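Side-chain contacts in amidase (Bacillus anthracis, PDB 5EWQ), which probably hydrolyses carboxylic acid amides to the acid and ammonia, as an enzyme of the amidase signature family: residues His78-Asn81 with Leu85-Val88; Ser181-Ser184 with Gly188-Leu191; Gln24-Gln29 with Ile70-Ile75. All blocks are in the same frame, centred on the assembly; numbering follows the deposited sequence.

Contact 1 of 3, residues His78-Asn81 with Leu85-Val88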
ATOM      1  N   HIS A  78      13.622  14.619  -6.637  1.00 57.98           N
ATOM      2  CA  HIS A  78      12.391  14.358  -7.378  1.00 46.28           C
ATOM      3  C   HIS A  78      11.126  14.457  -6.527  1.00 51.47           C
ATOM      4  O   HIS A  78      10.076  14.862  -7.023  1.00 39.31           O
ATOM      5  CB  HIS A  78      12.454  12.977  -8.036  1.00 40.80           C
ATOM      6  CG  HIS A  78      13.483  12.873  -9.118  1.00 53.42           C
ATOM      7  ND1 HIS A  78      13.758  13.906  -9.986  1.00 53.05           N
ATOM      8  CD2 HIS A  78      14.307  11.856  -9.470  1.00 50.60           C
ATOM      9  CE1 HIS A  78      14.705  13.533 -10.828  1.00 47.99           C
ATOM     10  NE2 HIS A  78      15.055  12.294 -10.537  1.00 48.58           N
ATOM     11  N   ASP A  79      11.219  14.085  -5.255  1.00 36.59           N
ATOM     12  CA  ASP A  79      10.039  14.070  -4.396  1.00 33.77           C
ATOM     13  C   ASP A  79       9.805  15.421  -3.726  1.00 38.76           C
ATOM     14  O   ASP A  79       8.673  15.898  -3.661  1.00 41.80           O
ATOM     15  CB  ASP A  79      10.157  12.974  -3.335  1.00 38.95           C
ATOM     16  CG  ASP A  79       8.884  12.811  -2.522  1.00 54.97           C
ATOM     17  OD1 ASP A  79       7.959  12.118  -2.998  1.00 48.87           O
ATOM     18  OD2 ASP A  79       8.809  13.376  -1.409  1.00 45.00           O
ATOM     19  N   GLN A  80      10.875  16.034  -3.229  1.00 35.53           N
ATOM     20  CA  GLN A  80      10.769  17.330  -2.569  1.00 35.06           C
ATOM     21  C   GLN A  80      11.316  18.449  -3.454  1.00 42.99           C
ATOM     22  O   GLN A  80      11.232  19.627  -3.108  1.00 46.91           O
ATOM     23  CB  GLN A  80      11.500  17.308  -1.226  1.00 36.76           C
ATOM     24  CG  GLN A  80      10.935  16.297  -0.238  1.00 34.65           C
ATOM     25  CD  GLN A  80       9.473  16.548   0.085  1.00 46.71           C
ATOM     26  OE1 GLN A  80       9.081  17.671   0.408  1.00 51.83           O
ATOM     27  NE2 GLN A  80       8.657  15.504  -0.009  1.00 29.91           N
ATOM     28  N   ASN A  81      11.878  18.071  -4.597  1.00 45.89           N
ATOM     29  CA  ASN A  81      12.332  19.039  -5.589  1.00 46.79           C
ATOM     30  C   ASN A  81      12.028  18.553  -6.999  1.00 47.84           C
ATOM     31  O   ASN A  81      11.461  17.475  -7.180  1.00 46.77           O
ATOM     32  CB  ASN A  81      13.828  19.315  -5.437  1.00 54.26           C
ATOM     33  CG  ASN A  81      14.156  20.076  -4.167  1.00 59.68           C
ATOM     34  OD1 ASN A  81      13.948  21.287  -4.084  1.00 54.53           O
ATOM     35  ND2 ASN A  81      14.675  19.368  -3.170  1.00 63.77           N
ATOM     36  N   LEU A  85       6.963  15.272  -6.385  1.00 40.43           N
ATOM     37  CA  LEU A  85       5.805  14.395  -6.252  1.00 33.07           C
ATOM     38  C   LEU A  85       5.206  14.478  -4.853  1.00 34.54           C
ATOM     39  O   LEU A  85       4.011  14.240  -4.668  1.00 35.59           O
ATOM     40  CB  LEU A  85       6.188  12.949  -6.572  1.00 27.63           C
ATOM     41  CG  LEU A  85       6.798  12.706  -7.954  1.00 29.56           C
ATOM     42  CD1 LEU A  85       7.150  11.238  -8.138  1.00 30.46           C
ATOM     43  CD2 LEU A  85       5.856  13.174  -9.052  1.00 28.65           C
ATOM     44  N   ASN A  86       6.047  14.819  -3.878  1.00 28.72           N
ATOM     45  CA  ASN A  86       5.632  14.953  -2.485  1.00 24.92           C
ATOM     46  C   ASN A  86       4.916  13.706  -1.979  1.00 32.77           C
ATOM     47  O   ASN A  86       3.735  13.754  -1.630  1.00 30.26           O
ATOM     48  CB  ASN A  86       4.733  16.181  -2.310  1.00 24.88           C
ATOM     49  CG  ASN A  86       4.577  16.590  -0.857  1.00 37.74           C
ATOM     50  OD1 ASN A  86       5.411  16.257  -0.014  1.00 39.47           O
ATOM     51  ND2 ASN A  86       3.507  17.318  -0.557  1.00 39.75           N
ATOM     52  N   SER A  87       5.634  12.589  -1.950  1.00 35.00           N
ATOM     53  CA  SER A  87       5.051  11.316  -1.547  1.00 23.89           C
ATOM     54  C   SER A  87       5.710  10.761  -0.291  1.00 36.08           C
ATOM     55  O   SER A  87       5.317   9.708   0.211  1.00 43.89           O
ATOM     56  CB  SER A  87       5.164  10.299  -2.681  1.00 24.59           C
ATOM     57  OG  SER A  87       6.521  10.018  -2.976  1.00 35.42           O
ATOM     58  N   VAL A  88       6.712  11.473   0.211  1.00 35.47           N
ATOM     59  CA  VAL A  88       7.436  11.044   1.401  1.00 34.29           C
ATOM     60  C   VAL A  88       7.185  11.990   2.570  1.00 32.19           C
ATOM     61  O   VAL A  88       7.421  13.193   2.466  1.00 36.73           O
ATOM     62  CB  VAL A  88       8.949  10.957   1.136  1.00 30.51           C
ATOM     63  CG1 VAL A  88       9.685  10.538   2.397  1.00 32.01           C
ATOM     64  CG2 VAL A  88       9.230   9.987   0.001  1.00 31.80           C
TER

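Contact 2 of 3, residues Ser181-Ser184 with Gly188-Leu191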
ATOM      1  N   SER A 181      -7.674  12.784  -3.070  1.00 19.42           N
ATOM      2  CA  SER A 181      -6.862  11.640  -2.685  1.00 31.22           C
ATOM      3  C   SER A 181      -5.380  11.988  -2.740  1.00 34.60           C
ATOM      4  O   SER A 181      -4.937  12.717  -3.627  1.00 46.45           O
ATOM      5  CB  SER A 181      -7.159  10.444  -3.590  1.00 45.49           C
ATOM      6  OG  SER A 181      -6.913  10.761  -4.949  1.00 63.40           O
ATOM      7  N   GLY A 182      -4.619  11.467  -1.783  1.00 18.83           N
ATOM      8  CA  GLY A 182      -3.193  11.725  -1.728  1.00 18.64           C
ATOM      9  C   GLY A 182      -2.847  12.963  -0.924  1.00 29.74           C
ATOM     10  O   GLY A 182      -1.674  13.280  -0.729  1.00 25.58           O
ATOM     11  N   TYR A 183      -3.867  13.672  -0.452  1.00 17.56           N
ATOM     12  CA  TYR A 183      -3.637  14.863   0.357  1.00 20.95           C
ATOM     13  C   TYR A 183      -3.586  14.538   1.847  1.00 19.32           C
ATOM     14  O   TYR A 183      -4.361  13.722   2.346  1.00 25.50           O
ATOM     15  CB  TYR A 183      -4.717  15.917   0.098  1.00 25.88           C
ATOM     16  CG  TYR A 183      -4.574  17.139   0.978  1.00 22.01           C
ATOM     17  CD1 TYR A 183      -3.682  18.153   0.651  1.00 27.16           C
ATOM     18  CD2 TYR A 183      -5.320  17.274   2.143  1.00 23.52           C
ATOM     19  CE1 TYR A 183      -3.542  19.270   1.456  1.00 24.07           C
ATOM     20  CE2 TYR A 183      -5.185  18.387   2.955  1.00 28.50           C
ATOM     21  CZ  TYR A 183      -4.295  19.381   2.605  1.00 26.07           C
ATOM     22  OH  TYR A 183      -4.159  20.491   3.410  1.00 38.79           O
ATOM     23  N   SER A 184      -2.667  15.192   2.550  1.00 19.67           N
ATOM     24  CA  SER A 184      -2.565  15.068   3.998  1.00 23.78           C
ATOM     25  C   SER A 184      -2.188  16.414   4.600  1.00 30.95           C
ATOM     26  O   SER A 184      -1.391  17.154   4.026  1.00 36.51           O
ATOM     27  CB  SER A 184      -1.532  14.011   4.386  1.00 18.07           C
ATOM     28  OG  SER A 184      -0.216  14.482   4.157  1.00 24.31           O
ATOM     29  N   GLY A 188       1.200  17.358   2.769  1.00 31.57           N
ATOM     30  CA  GLY A 188       0.606  18.038   1.633  1.00 17.20           C
ATOM     31  C   GLY A 188       0.039  17.084   0.599  1.00 25.59           C
ATOM     32  O   GLY A 188      -0.338  15.958   0.920  1.00 30.46           O
ATOM     33  N   GLN A 189      -0.009  17.537  -0.650  1.00 23.27           N
ATOM     34  CA  GLN A 189      -0.627  16.765  -1.724  1.00 18.97           C
ATOM     35  C   GLN A 189       0.354  15.828  -2.423  1.00 36.71           C
ATOM     36  O   GLN A 189       1.444  16.235  -2.820  1.00 35.63           O
ATOM     37  CB  GLN A 189      -1.255  17.706  -2.754  1.00 19.15           C
ATOM     38  CG  GLN A 189      -1.835  16.996  -3.967  1.00 25.67           C
ATOM     39  CD  GLN A 189      -3.021  16.123  -3.616  1.00 35.47           C
ATOM     40  OE1 GLN A 189      -4.017  16.601  -3.075  1.00 37.15           O
ATOM     41  NE2 GLN A 189      -2.918  14.833  -3.916  1.00 22.76           N
ATOM     42  N   ASN A 190      -0.050  14.571  -2.570  1.00 32.76           N
ATOM     43  CA  ASN A 190       0.719  13.591  -3.324  1.00 19.35           C
ATOM     44  C   ASN A 190       0.439  13.748  -4.814  1.00 25.35           C
ATOM     45  O   ASN A 190      -0.711  13.930  -5.216  1.00 40.17           O
ATOM     46  CB  ASN A 190       0.369  12.172  -2.867  1.00 27.80           C
ATOM     47  CG  ASN A 190       1.501  11.184  -3.085  1.00 27.74           C
ATOM     48  OD1 ASN A 190       1.882  10.460  -2.168  1.00 42.02           O
ATOM     49  ND2 ASN A 190       2.033  11.139  -4.300  1.00 32.38           N
ATOM     50  N   LEU A 191       1.486  13.679  -5.630  1.00 20.85           N
ATOM     51  CA  LEU A 191       1.329  13.796  -7.076  1.00 21.69           C
ATOM     52  C   LEU A 191       1.643  12.482  -7.790  1.00 36.75           C
ATOM     53  O   LEU A 191       2.534  11.738  -7.383  1.00 46.34           O
ATOM     54  CB  LEU A 191       2.218  14.916  -7.620  1.00 32.30           C
ATOM     55  CG  LEU A 191       1.930  16.316  -7.076  1.00 36.96           C
ATOM     56  CD1 LEU A 191       2.797  17.346  -7.777  1.00 40.96           C
ATOM     57  CD2 LEU A 191       0.452  16.663  -7.217  1.00 21.08           C
TER

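Contact 3 of 3, residues Gln24-Gln29 with Ile70-Ile75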
ATOM      1  N   GLN A  24      16.274  17.725   5.325  1.00 51.16           N
ATOM      2  CA  GLN A  24      17.315  17.791   6.351  1.00 59.45           C
ATOM      3  C   GLN A  24      17.843  16.417   6.791  1.00 51.46           C
ATOM      4  O   GLN A  24      19.052  16.260   6.956  1.00 61.80           O
ATOM      5  CB  GLN A  24      16.815  18.575   7.568  1.00 71.86           C
ATOM      6  CG  GLN A  24      16.849  20.082   7.377  1.00 90.18           C
ATOM      7  CD  GLN A  24      16.326  20.837   8.582  1.00101.13           C
ATOM      8  OE1 GLN A  24      15.811  20.242   9.528  1.00107.43           O
ATOM      9  NE2 GLN A  24      16.456  22.160   8.553  1.00100.74           N
ATOM     10  N   PRO A  25      16.956  15.423   6.997  1.00 49.06           N
ATOM     11  CA  PRO A  25      17.522  14.096   7.262  1.00 50.47           C
ATOM     12  C   PRO A  25      18.341  13.575   6.085  1.00 57.25           C
ATOM     13  O   PRO A  25      19.334  12.880   6.289  1.00 58.19           O
ATOM     14  CB  PRO A  25      16.285  13.224   7.494  1.00 47.40           C
ATOM     15  CG  PRO A  25      15.250  14.169   7.971  1.00 56.16           C
ATOM     16  CD  PRO A  25      15.496  15.438   7.209  1.00 55.52           C
ATOM     17  N   ILE A  26      17.924  13.917   4.870  1.00 58.90           N
ATOM     18  CA  ILE A  26      18.656  13.533   3.668  1.00 64.06           C
ATOM     19  C   ILE A  26      19.971  14.302   3.563  1.00 62.88           C
ATOM     20  O   ILE A  26      21.021  13.719   3.296  1.00 66.62           O
ATOM     21  CB  ILE A  26      17.814  13.773   2.398  1.00 64.54           C
ATOM     22  CG1 ILE A  26      16.613  12.828   2.368  1.00 57.58           C
ATOM     23  CG2 ILE A  26      18.656  13.583   1.149  1.00 66.75           C
ATOM     24  CD1 ILE A  26      15.715  13.023   1.165  1.00 48.83           C
ATOM     25  N   HIS A  27      19.906  15.611   3.786  1.00 56.23           N
ATOM     26  CA  HIS A  27      21.081  16.473   3.693  1.00 59.69           C
ATOM     27  C   HIS A  27      22.148  16.124   4.729  1.00 69.53           C
ATOM     28  O   HIS A  27      23.343  16.243   4.462  1.00 66.37           O
ATOM     29  CB  HIS A  27      20.672  17.941   3.844  1.00 63.01           C
ATOM     30  CG  HIS A  27      21.829  18.878   4.019  1.00 69.78           C
ATOM     31  ND1 HIS A  27      22.108  19.497   5.218  1.00 70.92           N
ATOM     32  CD2 HIS A  27      22.777  19.296   3.148  1.00 71.12           C
ATOM     33  CE1 HIS A  27      23.178  20.259   5.078  1.00 79.41           C
ATOM     34  NE2 HIS A  27      23.603  20.155   3.832  1.00 79.71           N
ATOM     35  N   ASN A  28      21.711  15.693   5.909  1.00 67.86           N
ATOM     36  CA  ASN A  28      22.635  15.371   6.993  1.00 73.97           C
ATOM     37  C   ASN A  28      23.497  14.149   6.697  1.00 76.61           C
ATOM     38  O   ASN A  28      24.699  14.151   6.962  1.00 83.29           O
ATOM     39  CB  ASN A  28      21.866  15.155   8.300  1.00 74.13           C
ATOM     40  CG  ASN A  28      21.358  16.453   8.900  1.00 76.62           C
ATOM     41  OD1 ASN A  28      21.947  17.515   8.699  1.00 85.96           O
ATOM     42  ND2 ASN A  28      20.260  16.373   9.643  1.00 63.58           N
ATOM     43  N   GLN A  29      22.885  13.108   6.143  1.00 64.97           N
ATOM     44  CA  GLN A  29      23.606  11.870   5.869  1.00 73.11           C
ATOM     45  C   GLN A  29      24.040  11.775   4.409  1.00 78.20           C
ATOM     46  O   GLN A  29      24.261  10.682   3.887  1.00 80.37           O
ATOM     47  CB  GLN A  29      22.750  10.659   6.249  1.00 64.76           C
ATOM     48  CG  GLN A  29      21.391  10.617   5.578  1.00 60.65           C
ATOM     49  CD  GLN A  29      20.439   9.649   6.255  1.00 58.34           C
ATOM     50  OE1 GLN A  29      20.860   8.772   7.009  1.00 59.96           O
ATOM     51  NE2 GLN A  29      19.147   9.810   5.995  1.00 57.36           N
ATOM     52  N   ILE A  70      21.289   6.393  -3.104  1.00 68.99           N
ATOM     53  CA  ILE A  70      20.608   6.682  -4.361  1.00 71.94           C
ATOM     54  C   ILE A  70      19.157   7.084  -4.126  1.00 63.07           C
ATOM     55  O   ILE A  70      18.684   8.083  -4.668  1.00 56.24           O
ATOM     56  CB  ILE A  70      20.649   5.472  -5.315  1.00 69.08           C
ATOM     57  CG1 ILE A  70      22.094   5.135  -5.685  1.00 70.80           C
ATOM     58  CG2 ILE A  70      19.835   5.748  -6.569  1.00 59.64           C
ATOM     59  CD1 ILE A  70      22.230   3.916  -6.567  1.00 73.11           C
ATOM     60  N   TYR A  71      18.459   6.306  -3.306  1.00 60.58           N
ATOM     61  CA  TYR A  71      17.059   6.572  -2.997  1.00 58.12           C
ATOM     62  C   TYR A  71      16.878   7.922  -2.312  1.00 60.80           C
ATOM     63  O   TYR A  71      16.007   8.702  -2.691  1.00 67.97           O
ATOM     64  CB  TYR A  71      16.489   5.454  -2.124  1.00 49.41           C
ATOM     65  CG  TYR A  71      16.304   4.153  -2.868  1.00 49.86           C
ATOM     66  CD1 TYR A  71      15.767   4.135  -4.147  1.00 50.09           C
ATOM     67  CD2 TYR A  71      16.679   2.944  -2.299  1.00 53.97           C
ATOM     68  CE1 TYR A  71      15.596   2.950  -4.837  1.00 54.97           C
ATOM     69  CE2 TYR A  71      16.516   1.754  -2.981  1.00 57.02           C
ATOM     70  CZ  TYR A  71      15.973   1.763  -4.249  1.00 54.41           C
ATOM     71  OH  TYR A  71      15.805   0.582  -4.936  1.00 51.90           O
ATOM     72  N   LEU A  72      17.708   8.192  -1.308  1.00 52.85           N
ATOM     73  CA  LEU A  72      17.668   9.468  -0.602  1.00 50.58           C
ATOM     74  C   LEU A  72      17.945  10.626  -1.554  1.00 58.26           C
ATOM     75  O   LEU A  72      17.338  11.692  -1.444  1.00 60.42           O
ATOM     76  CB  LEU A  72      18.679   9.481   0.546  1.00 53.06           C
ATOM     77  CG  LEU A  72      18.441   8.493   1.688  1.00 61.98           C
ATOM     78  CD1 LEU A  72      19.536   8.616   2.737  1.00 55.53           C
ATOM     79  CD2 LEU A  72      17.070   8.710   2.309  1.00 49.06           C
ATOM     80  N   PHE A  73      18.861  10.404  -2.490  1.00 57.93           N
ATOM     81  CA  PHE A  73      19.206  11.414  -3.482  1.00 57.28           C
ATOM     82  C   PHE A  73      18.041  11.664  -4.434  1.00 65.25           C
ATOM     83  O   PHE A  73      17.779  12.802  -4.824  1.00 63.26           O
ATOM     84  CB  PHE A  73      20.453  10.993  -4.262  1.00 58.77           C
ATOM     85  CG  PHE A  73      20.862  11.967  -5.328  1.00 60.30           C
ATOM     86  CD1 PHE A  73      21.377  13.208  -4.991  1.00 61.59           C
ATOM     87  CD2 PHE A  73      20.743  11.639  -6.669  1.00 76.30           C
ATOM     88  CE1 PHE A  73      21.758  14.106  -5.970  1.00 63.22           C
ATOM     89  CE2 PHE A  73      21.122  12.532  -7.653  1.00 66.40           C
ATOM     90  CZ  PHE A  73      21.631  13.767  -7.303  1.00 65.35           C
ATOM     91  N   ARG A  74      17.342  10.594  -4.802  1.00 57.00           N
ATOM     92  CA  ARG A  74      16.198  10.702  -5.700  1.00 48.33           C
ATOM     93  C   ARG A  74      15.017  11.384  -5.015  1.00 47.95           C
ATOM     94  O   ARG A  74      14.309  12.176  -5.632  1.00 44.81           O
ATOM     95  CB  ARG A  74      15.784   9.321  -6.214  1.00 47.86           C
ATOM     96  CG  ARG A  74      16.788   8.691  -7.166  1.00 51.15           C
ATOM     97  CD  ARG A  74      16.271   7.376  -7.725  1.00 50.72           C
ATOM     98  NE  ARG A  74      15.019   7.553  -8.454  1.00 51.30           N
ATOM     99  CZ  ARG A  74      14.942   7.864  -9.743  1.00 58.10           C
ATOM    100  NH1 ARG A  74      16.050   8.034 -10.453  1.00 55.25           N
ATOM    101  NH2 ARG A  74      13.759   8.006 -10.323  1.00 55.48           N
ATOM    102  N   ILE A  75      14.809  11.072  -3.739  1.00 59.61           N
ATOM    103  CA  ILE A  75      13.753  11.709  -2.959  1.00 46.05           C
ATOM    104  C   ILE A  75      14.031  13.203  -2.819  1.00 41.81           C
ATOM    105  O   ILE A  75      13.119  14.028  -2.865  1.00 58.34           O
ATOM    106  CB  ILE A  75      13.616  11.067  -1.559  1.00 48.75           C
ATOM    107  CG1 ILE A  75      13.187   9.604  -1.682  1.00 40.03           C
ATOM    108  CG2 ILE A  75      12.611  11.829  -0.706  1.00 43.41           C
ATOM    109  CD1 ILE A  75      13.135   8.869  -0.361  1.00 39.86           C
TER

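Contact 1 of 3, residues His78-Asn81 with Leu85-Val88
The buried carboxylate of Asp79 is met by two donors of Ser87, its backbone N and its hydroxyl OG. OD1 of Asp79 accepts from Ser87 N at 2.6 Å, on the syn side and somewhat out of the carboxylate plane, and from Ser87 OG at 2.5 Å, nearly along the C-O bond. OD2 of Asp79 is gripped as well, by Val88 N at 3.3 Å and by Gln80 NE2 at 2.6 Å, which arrive from opposite faces of the carboxylate plane. Four donors thus fix the group's rotation, and so many N-H and O-H groups would probably help to keep it ionised. The Asp79 CG is swung away from the backbone N (chi1 -173°), which carries the carboxylate over to the returning chain. Aspartate suits the place because its short arm can serve two successive backbone N-H groups.

Two backbone bonds close the loop between the segments: Leu85 N donates to His78 O at 3.2 Å, and Asn86 N to Asp79 O at 2.8 Å. The arrangement lies where the chain leaves helix 64-79 and heads into strand 88-91, an outermost strand of the large mixed sheet of the amidase fold. Asn86 makes the bend with a left-handed backbone (phi 53°), a conformation that asparagine tolerates better than most residues.

Among the amides, Gln80 NE2 makes a weak bond to Asn86 OD1 at 3.3 Å, the two planes standing 75° apart. Lys187 NZ hydrogen-bonds to both Asn86 OD1 and Gln80 OE1, bridging the two amide oxygens.

Packing completes the contact: Val88 sets CG2 beside the carboxylate, 3.7 Å from Asp79 OD2, and also packs on Val211, while Leu85 and Ser87 rest on Thr210; Val211 and Thr210 belong to helix 206-213.

Contact 2 of 3, residues Ser181-Ser184 with Gly188-Leu191
Tyr183 and Gln189 form a non-hydrogen-bonded antiparallel pair with CA atoms 4.1 Å apart, and Ser184 with Gly188 the hydrogen-bonded pair beside it. This is a small beta hairpin, a two-stranded sheet of its own, joined by a three-residue loop that ends in Lys187. Ser184 N donates to Gly188 O at 2.9 Å, while the return bond from Gly188 N to Ser184 O is weak; beyond the strands, Asn190 N reaches Gly182 O at 2.8 Å. Gly182 and Gly188 both have positive phi, backbone angles that glycine adopts readily because it has no CB.

The Tyr183 hydroxyl is bonded to Tyr17, and Ser184 OG to Asn167 and Lys187 N. Asn190 directs its amide away from Gly182, to Ser206 and Thr210 of helix 206-213, and leaves its CB against Gly182 O.

Gln189 does the bridging. A bend at chi2 (66°) brings its amide across to the facing chain, its plane 33° from the Tyr183 ring and OE1 3.3 Å from Tyr183 CB. Glutamine suits the site because its long arm spans to that chain while its NH2 serves two carbonyls: NE2 donates to Ser181 O at 2.9 Å and to Asn190 O at 2.7 Å, each acceptor within 3° of the amide plane.

Contact 3 of 3, residues Gln24-Gln29 with Ile70-Ile75
Ile26 and Leu72 are the closest CA pair between 24-29 and 70-75, 6.0 Å apart. Their side chains run alongside each other, pointing opposite ways, with Ile26 CG1 lying 4.1 Å from Leu72 CD2. The ethyl arm of Ile26 continues over the backbone of the partner helix: its CD1 stands 3.3 Å from Leu72 O and 3.8 Å from Ile75 CG2. A branched isoleucine suits this spot because it offers two arms, CG2 also resting on the Leu72 carbonyl. Leu72 and Ile75 also touch Ile91 of strand 88-91, so the two helices and the sheet edge share one apolar layer.

On its other side the first helix is open, with Gln24, His27 and Asn28 turned to solvent. Gln29, just past the helix end, is intermediate. Its chain, straight after its first bend, lies roughly perpendicular to Leu72 and sets NE2 3.5 Å from Leu72 CD1. NE2 donates to Asn92 O and OE1 accepts from Met96 N. The two segments are therefore held together by burial of aliphatic surface, without directional bonds between them, while the polar end of Gln29 ties the helix terminus to the region after strand 88-91.

How the contacts relate
Contact 1 stands between the other two, its centre 11 Å from each. It shares helix 64-79 with contact 3, and Gln80 N, probably bonded to Ile75 O at 3.0 Å, joins the two directly; Val88 CG2 also packs on Ile75 CG2. The link to contact 2 includes probable bonds from Leu191 N to Leu85 O (2.8 Å) and from Asn86 ND2 to Gln189 O. Contacts 1 and 2 both rest on helix 206-213, which starts within a Ser- and Gly-rich run resembling the amidase signature, so they probably lie near the active site. Contacts 2 and 3 do not touch. An acetate, probably from the crystallisation liquor, lies about 3 Å from the His78 side chain.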